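Local coordinates for Iron(III) ABC transporter, periplasmic iron-compound-binding protein (Vibrio cholerae, PDB 5GGY) that probably binds ferric siderophores, among them the iron complex of Desferal, in the periplasm and delivers them to an ABC transporter for iron uptake, at residues 18-31 with 37-50. Residues are numbered along the deposited sequence; the frame is centred on the assembly and turned at random.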
ATOM      1  N   ARG A  18      26.622   7.754   6.474  1.00 25.09           N
ATOM      2  CA  ARG A  18      26.920   8.701   5.406  1.00 26.99           C
ATOM      3  C   ARG A  18      26.537   8.080   4.070  1.00 22.70           C
ATOM      4  O   ARG A  18      27.196   7.152   3.597  1.00 18.57           O
ATOM      5  CB  ARG A  18      28.397   9.098   5.406  1.00 23.51           C
ATOM      6  CG  ARG A  18      28.864   9.770   6.686  1.00 23.41           C
ATOM      7  CD  ARG A  18      30.284  10.311   6.550  1.00 29.05           C
ATOM      8  NE  ARG A  18      30.314  11.769   6.594  1.00 42.52           N
ATOM      9  CZ  ARG A  18      30.353  12.549   5.519  1.00 40.63           C
ATOM     10  NH1 ARG A  18      30.373  12.012   4.308  1.00 43.31           N
ATOM     11  NH2 ARG A  18      30.376  13.869   5.654  1.00 46.90           N
ATOM     12  N   VAL A  19      25.467   8.590   3.468  1.00 32.20           N
ATOM     13  CA  VAL A  19      24.936   8.008   2.242  1.00 27.09           C
ATOM     14  C   VAL A  19      25.244   8.858   1.017  1.00 28.59           C
ATOM     15  O   VAL A  19      24.949  10.053   0.988  1.00 35.29           O
ATOM     16  CB  VAL A  19      23.412   7.810   2.332  1.00 31.54           C
ATOM     17  CG1 VAL A  19      22.864   7.235   1.028  1.00 17.90           C
ATOM     18  CG2 VAL A  19      23.066   6.912   3.503  1.00 19.12           C
ATOM     19  N   VAL A  20      25.852   8.232   0.014  1.00 26.09           N
ATOM     20  CA  VAL A  20      25.980   8.840  -1.302  1.00 26.71           C
ATOM     21  C   VAL A  20      24.970   8.192  -2.243  1.00 14.80           C
ATOM     22  O   VAL A  20      24.974   6.977  -2.432  1.00 14.49           O
ATOM     23  CB  VAL A  20      27.405   8.693  -1.877  1.00 30.82           C
ATOM     24  CG1 VAL A  20      27.415   8.964  -3.382  1.00 15.71           C
ATOM     25  CG2 VAL A  20      28.364   9.628  -1.162  1.00 36.26           C
ATOM     26  N   VAL A  21      24.096   9.008  -2.820  1.00 17.14           N
ATOM     27  CA  VAL A  21      23.090   8.510  -3.748  1.00 19.48           C
ATOM     28  C   VAL A  21      23.478   8.877  -5.182  1.00 21.74           C
ATOM     29  O   VAL A  21      24.071   9.930  -5.423  1.00 26.97           O
ATOM     30  CB  VAL A  21      21.686   9.058  -3.392  1.00 21.88           C
ATOM     31  CG1 VAL A  21      21.091   9.860  -4.540  1.00 36.63           C
ATOM     32  CG2 VAL A  21      20.768   7.915  -2.998  1.00 19.49           C
ATOM     33  N   LEU A  22      23.164   7.996  -6.128  1.00 13.70           N
ATOM     34  CA  LEU A  22      23.598   8.190  -7.510  1.00 29.89           C
ATOM     35  C   LEU A  22      22.453   8.359  -8.503  1.00 30.98           C
ATOM     36  O   LEU A  22      22.689   8.536  -9.696  1.00 28.79           O
ATOM     37  CB  LEU A  22      24.474   7.021  -7.956  1.00 29.57           C
ATOM     38  CG  LEU A  22      25.746   6.806  -7.139  1.00 23.84           C
ATOM     39  CD1 LEU A  22      26.617   5.768  -7.810  1.00 17.73           C
ATOM     40  CD2 LEU A  22      26.503   8.113  -6.957  1.00 14.85           C
ATOM     41  N   ASN A  23      21.217   8.304  -8.021  1.00 15.63           N
ATOM     42  CA  ASN A  23      20.070   8.496  -8.898  1.00 19.67           C
ATOM     43  C   ASN A  23      18.965   9.293  -8.214  1.00 23.46           C
ATOM     44  O   ASN A  23      18.896   9.350  -6.987  1.00 18.30           O
ATOM     45  CB  ASN A  23      19.534   7.149  -9.379  1.00 20.71           C
ATOM     46  CG  ASN A  23      19.360   7.099 -10.882  1.00 28.54           C
ATOM     47  OD1 ASN A  23      20.071   7.778 -11.623  1.00 25.98           O
ATOM     48  ND2 ASN A  23      18.410   6.294 -11.342  1.00 33.28           N
ATOM     49  N   TRP A  24      18.104   9.910  -9.018  1.00 26.75           N
ATOM     50  CA  TRP A  24      17.066  10.794  -8.498  1.00 25.20           C
ATOM     51  C   TRP A  24      15.957  10.048  -7.763  1.00 26.38           C
ATOM     52  O   TRP A  24      15.403  10.563  -6.790  1.00 17.97           O
ATOM     53  CB  TRP A  24      16.469  11.626  -9.632  1.00 20.56           C
ATOM     54  CG  TRP A  24      17.353  12.755 -10.050  1.00 19.91           C
ATOM     55  CD1 TRP A  24      18.508  13.160  -9.438  1.00 16.82           C
ATOM     56  CD2 TRP A  24      17.163  13.630 -11.168  1.00 19.85           C
ATOM     57  NE1 TRP A  24      19.045  14.233 -10.107  1.00 17.61           N
ATOM     58  CE2 TRP A  24      18.240  14.542 -11.173  1.00 26.17           C
ATOM     59  CE3 TRP A  24      16.190  13.734 -12.166  1.00 21.00           C
ATOM     60  CZ2 TRP A  24      18.368  15.541 -12.135  1.00 29.17           C
ATOM     61  CZ3 TRP A  24      16.319  14.727 -13.118  1.00 26.69           C
ATOM     62  CH2 TRP A  24      17.400  15.617 -13.097  1.00 24.69           C
ATOM     63  N   ASP A  25      15.628   8.846  -8.228  1.00 14.23           N
ATOM     64  CA  ASP A  25      14.593   8.050  -7.578  1.00 18.50           C
ATOM     65  C   ASP A  25      15.052   7.653  -6.180  1.00 23.42           C
ATOM     66  O   ASP A  25      14.305   7.777  -5.213  1.00 19.87           O
ATOM     67  CB  ASP A  25      14.242   6.814  -8.416  1.00 18.95           C
ATOM     68  CG  ASP A  25      15.433   5.906  -8.656  1.00 25.63           C
ATOM     69  OD1 ASP A  25      16.580   6.386  -8.556  1.00 25.26           O
ATOM     70  OD2 ASP A  25      15.218   4.709  -8.945  1.00 18.02           O
ATOM     71  N   LEU A  26      16.300   7.201  -6.085  1.00 30.46           N
ATOM     72  CA  LEU A  26      16.907   6.844  -4.809  1.00 25.56           C
ATOM     73  C   LEU A  26      17.094   8.068  -3.925  1.00 20.54           C
ATOM     74  O   LEU A  26      16.975   7.982  -2.703  1.00 22.57           O
ATOM     75  CB  LEU A  26      18.255   6.158  -5.031  1.00 24.07           C
ATOM     76  CG  LEU A  26      18.207   4.780  -5.688  1.00 30.67           C
ATOM     77  CD1 LEU A  26      19.611   4.217  -5.874  1.00 18.75           C
ATOM     78  CD2 LEU A  26      17.339   3.828  -4.869  1.00 27.69           C
ATOM     79  N   LEU A  27      17.401   9.201  -4.548  1.00 18.04           N
ATOM     80  CA  LEU A  27      17.531  10.458  -3.824  1.00 19.10           C
ATOM     81  C   LEU A  27      16.212  10.813  -3.158  1.00 20.14           C
ATOM     82  O   LEU A  27      16.187  11.259  -2.014  1.00 18.55           O
ATOM     83  CB  LEU A  27      17.972  11.585  -4.760  1.00 13.89           C
ATOM     84  CG  LEU A  27      18.091  12.977  -4.134  1.00 14.57           C
ATOM     85  CD1 LEU A  27      18.969  12.956  -2.889  1.00 14.86           C
ATOM     86  CD2 LEU A  27      18.631  13.975  -5.147  1.00 15.05           C
ATOM     87  N   GLU A  28      15.118  10.611  -3.886  1.00 25.12           N
ATOM     88  CA  GLU A  28      13.782  10.837  -3.346  1.00 20.74           C
ATOM     89  C   GLU A  28      13.493   9.895  -2.181  1.00 18.63           C
ATOM     90  O   GLU A  28      13.001  10.323  -1.136  1.00 22.15           O
ATOM     91  CB  GLU A  28      12.723  10.657  -4.437  1.00 27.16           C
ATOM     92  CG  GLU A  28      11.304  10.519  -3.899  1.00 24.67           C
ATOM     93  CD  GLU A  28      10.337   9.994  -4.939  1.00 30.40           C
ATOM     94  OE1 GLU A  28       9.349   9.334  -4.553  1.00 41.29           O
ATOM     95  OE2 GLU A  28      10.562  10.246  -6.142  1.00 22.32           O
ATOM     96  N   GLN A  29      13.810   8.616  -2.371  1.00 18.28           N
ATOM     97  CA  GLN A  29      13.544   7.585  -1.372  1.00 23.87           C
ATOM     98  C   GLN A  29      14.175   7.894  -0.017  1.00 28.40           C
ATOM     99  O   GLN A  29      13.498   7.848   1.009  1.00 36.31           O
ATOM    100  CB  GLN A  29      14.042   6.222  -1.863  1.00 31.11           C
ATOM    101  CG  GLN A  29      13.399   5.717  -3.153  1.00 28.21           C
ATOM    102  CD  GLN A  29      11.976   5.215  -2.968  1.00 26.29           C
ATOM    103  OE1 GLN A  29      11.125   5.906  -2.408  1.00 25.61           O
ATOM    104  NE2 GLN A  29      11.713   4.004  -3.448  1.00 23.77           N
ATOM    105  N   VAL A  30      15.468   8.206  -0.010  1.00 21.98           N
ATOM    106  CA  VAL A  30      16.173   8.448   1.247  1.00 24.32           C
ATOM    107  C   VAL A  30      15.706   9.736   1.921  1.00 21.87           C
ATOM    108  O   VAL A  30      15.659   9.817   3.147  1.00 24.86           O
ATOM    109  CB  VAL A  30      17.708   8.505   1.051  1.00 13.50           C
ATOM    110  CG1 VAL A  30      18.256   7.125   0.738  1.00 13.14           C
ATOM    111  CG2 VAL A  30      18.085   9.500  -0.037  1.00 17.00           C
ATOM    112  N   LEU A  31      15.355  10.740   1.123  1.00 21.39           N
ATOM    113  CA  LEU A  31      14.878  12.006   1.669  1.00 20.35           C
ATOM    114  C   LEU A  31      13.534  11.834   2.364  1.00 24.13           C
ATOM    115  O   LEU A  31      13.312  12.385   3.443  1.00 21.18           O
ATOM    116  CB  LEU A  31      14.768  13.068   0.572  1.00 23.99           C
ATOM    117  CG  LEU A  31      16.074  13.671   0.052  1.00 31.34           C
ATOM    118  CD1 LEU A  31      15.787  14.729  -1.002  1.00 18.65           C
ATOM    119  CD2 LEU A  31      16.892  14.252   1.193  1.00 37.50           C
ATOM    120  N   PRO A  37      21.355  12.538   2.470  1.00 27.35           N
ATOM    121  CA  PRO A  37      22.573  12.027   1.834  1.00 24.16           C
ATOM    122  C   PRO A  37      23.660  13.091   1.766  1.00 18.41           C
ATOM    123  O   PRO A  37      23.342  14.279   1.694  1.00 18.98           O
ATOM    124  CB  PRO A  37      22.096  11.642   0.432  1.00 23.38           C
ATOM    125  CG  PRO A  37      20.982  12.582   0.161  1.00 20.17           C
ATOM    126  CD  PRO A  37      20.295  12.816   1.484  1.00 17.38           C
ATOM    127  N   VAL A  38      24.922  12.674   1.791  1.00 30.93           N
ATOM    128  CA  VAL A  38      26.026  13.619   1.698  1.00 25.16           C
ATOM    129  C   VAL A  38      26.379  13.881   0.236  1.00 27.87           C
ATOM    130  O   VAL A  38      27.070  14.851  -0.080  1.00 32.34           O
ATOM    131  CB  VAL A  38      27.274  13.115   2.452  1.00 28.75           C
ATOM    132  CG1 VAL A  38      26.930  12.801   3.901  1.00 21.60           C
ATOM    133  CG2 VAL A  38      27.862  11.892   1.764  1.00 25.33           C
ATOM    134  N   GLY A  39      25.890  13.019  -0.652  1.00 26.06           N
ATOM    135  CA  GLY A  39      26.166  13.143  -2.072  1.00 25.55           C
ATOM    136  C   GLY A  39      25.005  12.711  -2.949  1.00 27.21           C
ATOM    137  O   GLY A  39      24.409  11.653  -2.738  1.00 15.49           O
ATOM    138  N   ALA A  40      24.686  13.540  -3.939  1.00 22.19           N
ATOM    139  CA  ALA A  40      23.578  13.283  -4.853  1.00 19.00           C
ATOM    140  C   ALA A  40      23.880  13.909  -6.213  1.00 16.41           C
ATOM    141  O   ALA A  40      24.653  14.864  -6.292  1.00 22.33           O
ATOM    142  CB  ALA A  40      22.273  13.829  -4.277  1.00 19.12           C
ATOM    143  N   PRO A  41      23.286  13.365  -7.290  1.00 28.61           N
ATOM    144  CA  PRO A  41      23.623  13.842  -8.635  1.00 28.35           C
ATOM    145  C   PRO A  41      22.705  14.943  -9.173  1.00 29.19           C
ATOM    146  O   PRO A  41      21.516  14.967  -8.846  1.00 25.57           O
ATOM    147  CB  PRO A  41      23.482  12.578  -9.480  1.00 18.01           C
ATOM    148  CG  PRO A  41      22.359  11.841  -8.821  1.00 20.02           C
ATOM    149  CD  PRO A  41      22.440  12.159  -7.339  1.00 27.04           C
ATOM    150  N   GLU A  42      23.273  15.838  -9.982  1.00 31.88           N
ATOM    151  CA  GLU A  42      22.527  16.861 -10.728  1.00 33.99           C
ATOM    152  C   GLU A  42      21.459  17.586  -9.910  1.00 34.82           C
ATOM    153  O   GLU A  42      20.280  17.583 -10.263  1.00 30.74           O
ATOM    154  CB  GLU A  42      21.882  16.228 -11.964  1.00 35.85           C
ATOM    155  CG  GLU A  42      22.879  15.580 -12.915  1.00 38.09           C
ATOM    156  CD  GLU A  42      22.204  14.847 -14.060  1.00 38.85           C
ATOM    157  OE1 GLU A  42      22.268  13.600 -14.084  1.00 40.56           O
ATOM    158  OE2 GLU A  42      21.615  15.516 -14.936  1.00 36.42           O
ATOM    159  N   LEU A  43      21.882  18.219  -8.823  1.00 30.66           N
ATOM    160  CA  LEU A  43      20.949  18.844  -7.893  1.00 26.86           C
ATOM    161  C   LEU A  43      20.200  20.040  -8.478  1.00 27.90           C
ATOM    162  O   LEU A  43      19.025  20.248  -8.170  1.00 27.90           O
ATOM    163  CB  LEU A  43      21.685  19.270  -6.621  1.00 23.03           C
ATOM    164  CG  LEU A  43      22.242  18.114  -5.788  1.00 21.95           C
ATOM    165  CD1 LEU A  43      22.719  18.601  -4.430  1.00 24.59           C
ATOM    166  CD2 LEU A  43      21.198  17.024  -5.633  1.00 22.92           C
ATOM    167  N   SER A  44      20.871  20.830  -9.313  1.00 25.17           N
ATOM    168  CA  SER A  44      20.230  22.005  -9.893  1.00 25.05           C
ATOM    169  C   SER A  44      19.208  21.591 -10.945  1.00 24.83           C
ATOM    170  O   SER A  44      18.226  22.290 -11.175  1.00 30.53           O
ATOM    171  CB  SER A  44      21.268  22.949 -10.500  1.00 25.03           C
ATOM    172  OG  SER A  44      21.988  22.310 -11.541  1.00 37.27           O
ATOM    173  N   SER A  45      19.447  20.446 -11.576  1.00 33.13           N
ATOM    174  CA  SER A  45      18.516  19.886 -12.553  1.00 32.09           C
ATOM    175  C   SER A  45      17.377  19.166 -11.851  1.00 29.16           C
ATOM    176  O   SER A  45      16.264  19.082 -12.365  1.00 28.96           O
ATOM    177  CB  SER A  45      19.239  18.930 -13.501  1.00 43.89           C
ATOM    178  OG  SER A  45      19.197  19.421 -14.824  1.00 54.95           O
ATOM    179  N   TYR A  46      17.674  18.653 -10.664  1.00 29.96           N
ATOM    180  CA  TYR A  46      16.680  18.024  -9.805  1.00 27.76           C
ATOM    181  C   TYR A  46      15.570  19.010  -9.462  1.00 19.04           C
ATOM    182  O   TYR A  46      14.396  18.646  -9.413  1.00 27.13           O
ATOM    183  CB  TYR A  46      17.347  17.497  -8.528  1.00 17.86           C
ATOM    184  CG  TYR A  46      16.409  16.836  -7.533  1.00 25.59           C
ATOM    185  CD1 TYR A  46      16.281  15.452  -7.482  1.00 24.74           C
ATOM    186  CD2 TYR A  46      15.671  17.594  -6.629  1.00 19.26           C
ATOM    187  CE1 TYR A  46      15.438  14.845  -6.568  1.00 15.82           C
ATOM    188  CE2 TYR A  46      14.819  16.993  -5.718  1.00 18.95           C
ATOM    189  CZ  TYR A  46      14.711  15.621  -5.690  1.00 16.29           C
ATOM    190  OH  TYR A  46      13.868  15.024  -4.782  1.00 19.97           O
ATOM    191  N   VAL A  47      15.957  20.259  -9.221  1.00 23.37           N
ATOM    192  CA  VAL A  47      15.014  21.316  -8.866  1.00 26.93           C
ATOM    193  C   VAL A  47      13.948  21.509  -9.943  1.00 35.39           C
ATOM    194  O   VAL A  47      12.774  21.729  -9.639  1.00 36.46           O
ATOM    195  CB  VAL A  47      15.751  22.653  -8.623  1.00 25.30           C
ATOM    196  CG1 VAL A  47      14.765  23.793  -8.416  1.00 26.43           C
ATOM    197  CG2 VAL A  47      16.694  22.521  -7.432  1.00 25.17           C
ATOM    198  N   GLN A  48      14.354  21.400 -11.203  1.00 26.13           N
ATOM    199  CA  GLN A  48      13.449  21.646 -12.320  1.00 25.29           C
ATOM    200  C   GLN A  48      12.625  20.415 -12.696  1.00 27.16           C
ATOM    201  O   GLN A  48      11.462  20.535 -13.077  1.00 26.59           O
ATOM    202  CB  GLN A  48      14.238  22.129 -13.538  1.00 23.54           C
ATOM    203  CG  GLN A  48      15.124  23.330 -13.260  1.00 27.73           C
ATOM    204  CD  GLN A  48      14.338  24.548 -12.814  1.00 35.46           C
ATOM    205  OE1 GLN A  48      13.233  24.801 -13.295  1.00 41.92           O
ATOM    206  NE2 GLN A  48      14.907  25.309 -11.887  1.00 33.56           N
ATOM    207  N   TRP A  49      13.227  19.235 -12.584  1.00 23.90           N
ATOM    208  CA  TRP A  49      12.598  18.014 -13.078  1.00 27.40           C
ATOM    209  C   TRP A  49      11.878  17.203 -11.997  1.00 26.63           C
ATOM    210  O   TRP A  49      10.896  16.517 -12.289  1.00 20.19           O
ATOM    211  CB  TRP A  49      13.643  17.137 -13.777  1.00 24.90           C
ATOM    212  CG  TRP A  49      14.148  17.722 -15.065  1.00 33.70           C
ATOM    213  CD1 TRP A  49      15.250  18.511 -15.236  1.00 38.18           C
ATOM    214  CD2 TRP A  49      13.560  17.568 -16.363  1.00 34.75           C
ATOM    215  NE1 TRP A  49      15.386  18.853 -16.561  1.00 37.26           N
ATOM    216  CE2 TRP A  49      14.360  18.288 -17.272  1.00 33.94           C
ATOM    217  CE3 TRP A  49      12.437  16.889 -16.843  1.00 33.31           C
ATOM    218  CZ2 TRP A  49      14.071  18.349 -18.635  1.00 35.65           C
ATOM    219  CZ3 TRP A  49      12.152  16.949 -18.195  1.00 33.02           C
ATOM    220  CH2 TRP A  49      12.966  17.674 -19.075  1.00 40.34           C
ATOM    221  N   VAL A  50      12.358  17.279 -10.758  1.00 18.04           N
ATOM    222  CA  VAL A  50      11.779  16.488  -9.670  1.00 28.78           C
ATOM    223  C   VAL A  50      11.059  17.351  -8.637  1.00 34.59           C
ATOM    224  O   VAL A  50      10.002  16.974  -8.126  1.00 38.73           O
ATOM    225  CB  VAL A  50      12.853  15.658  -8.948  1.00 24.38           C
ATOM    226  CG1 VAL A  50      12.208  14.732  -7.925  1.00 15.99           C
ATOM    227  CG2 VAL A  50      13.660  14.857  -9.952  1.00 16.85           C
TER
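Trp24, in the first turn of helix 24-31, lays its indole along one side of helix 43-49, from the preceding Pro41 to Val50, and is fixed there at its edge and over one face. The edge is held by a hydrogen bond from Trp24 NE1 to Pro41 O, 2.9 Å long; the oxygen lies in the indole plane, whereas the N-H comes in from above the carbonyl plane. On the face, Tyr46 CA sits over the six-membered ring as a CH-pi contact, and the Tyr46 ring turns its edge to the five-membered ring, planes at 88°, a T-shaped pair with CD1 of Tyr46 3.7 Å from CD1 of Trp24. A chi1 of 179°, which turns the Tyr46 ring away from its own N, carries the phenol past Trp24 toward Leu27, whose CD2 lies 3.6 Å from Tyr46 CE1; Val50 CB covers the centre of one phenol face, and the hydroxyl bonds to Pro53 O. Farther along the indole, Val50 CG2 approaches Trp24 CE3 at 3.5 Å and Trp49 CB meets CZ3. Arg65 adds a cation-pi contact and Trp256 an edge-to-face one.

In the N-terminal lobe of this class III-type periplasmic binding protein, the chain from strand 19-21 through helix 24-32 to strand 39-40 makes a right-handed beta-alpha-beta-like crossover; helix 43-49 follows it. Strand 19-21 pairs with strand 80-83 in a parallel sheet, and on its other side a single parallel bridge, Val20 with Gly39, links it to strand 39-40, flanked by bonds from Val38 N to Val19 O and from Val21 N to Gly39 O. Between helix and bridge, Leu27 CD1 wedges against Pro37 CG and Ala40 CB, each 3.7 Å away, while Leu31 CD2 touches Pro37 CD. On the exposed flank, Val38 CG1 lies over one face of the Arg18 guanidinium, offset toward its rim.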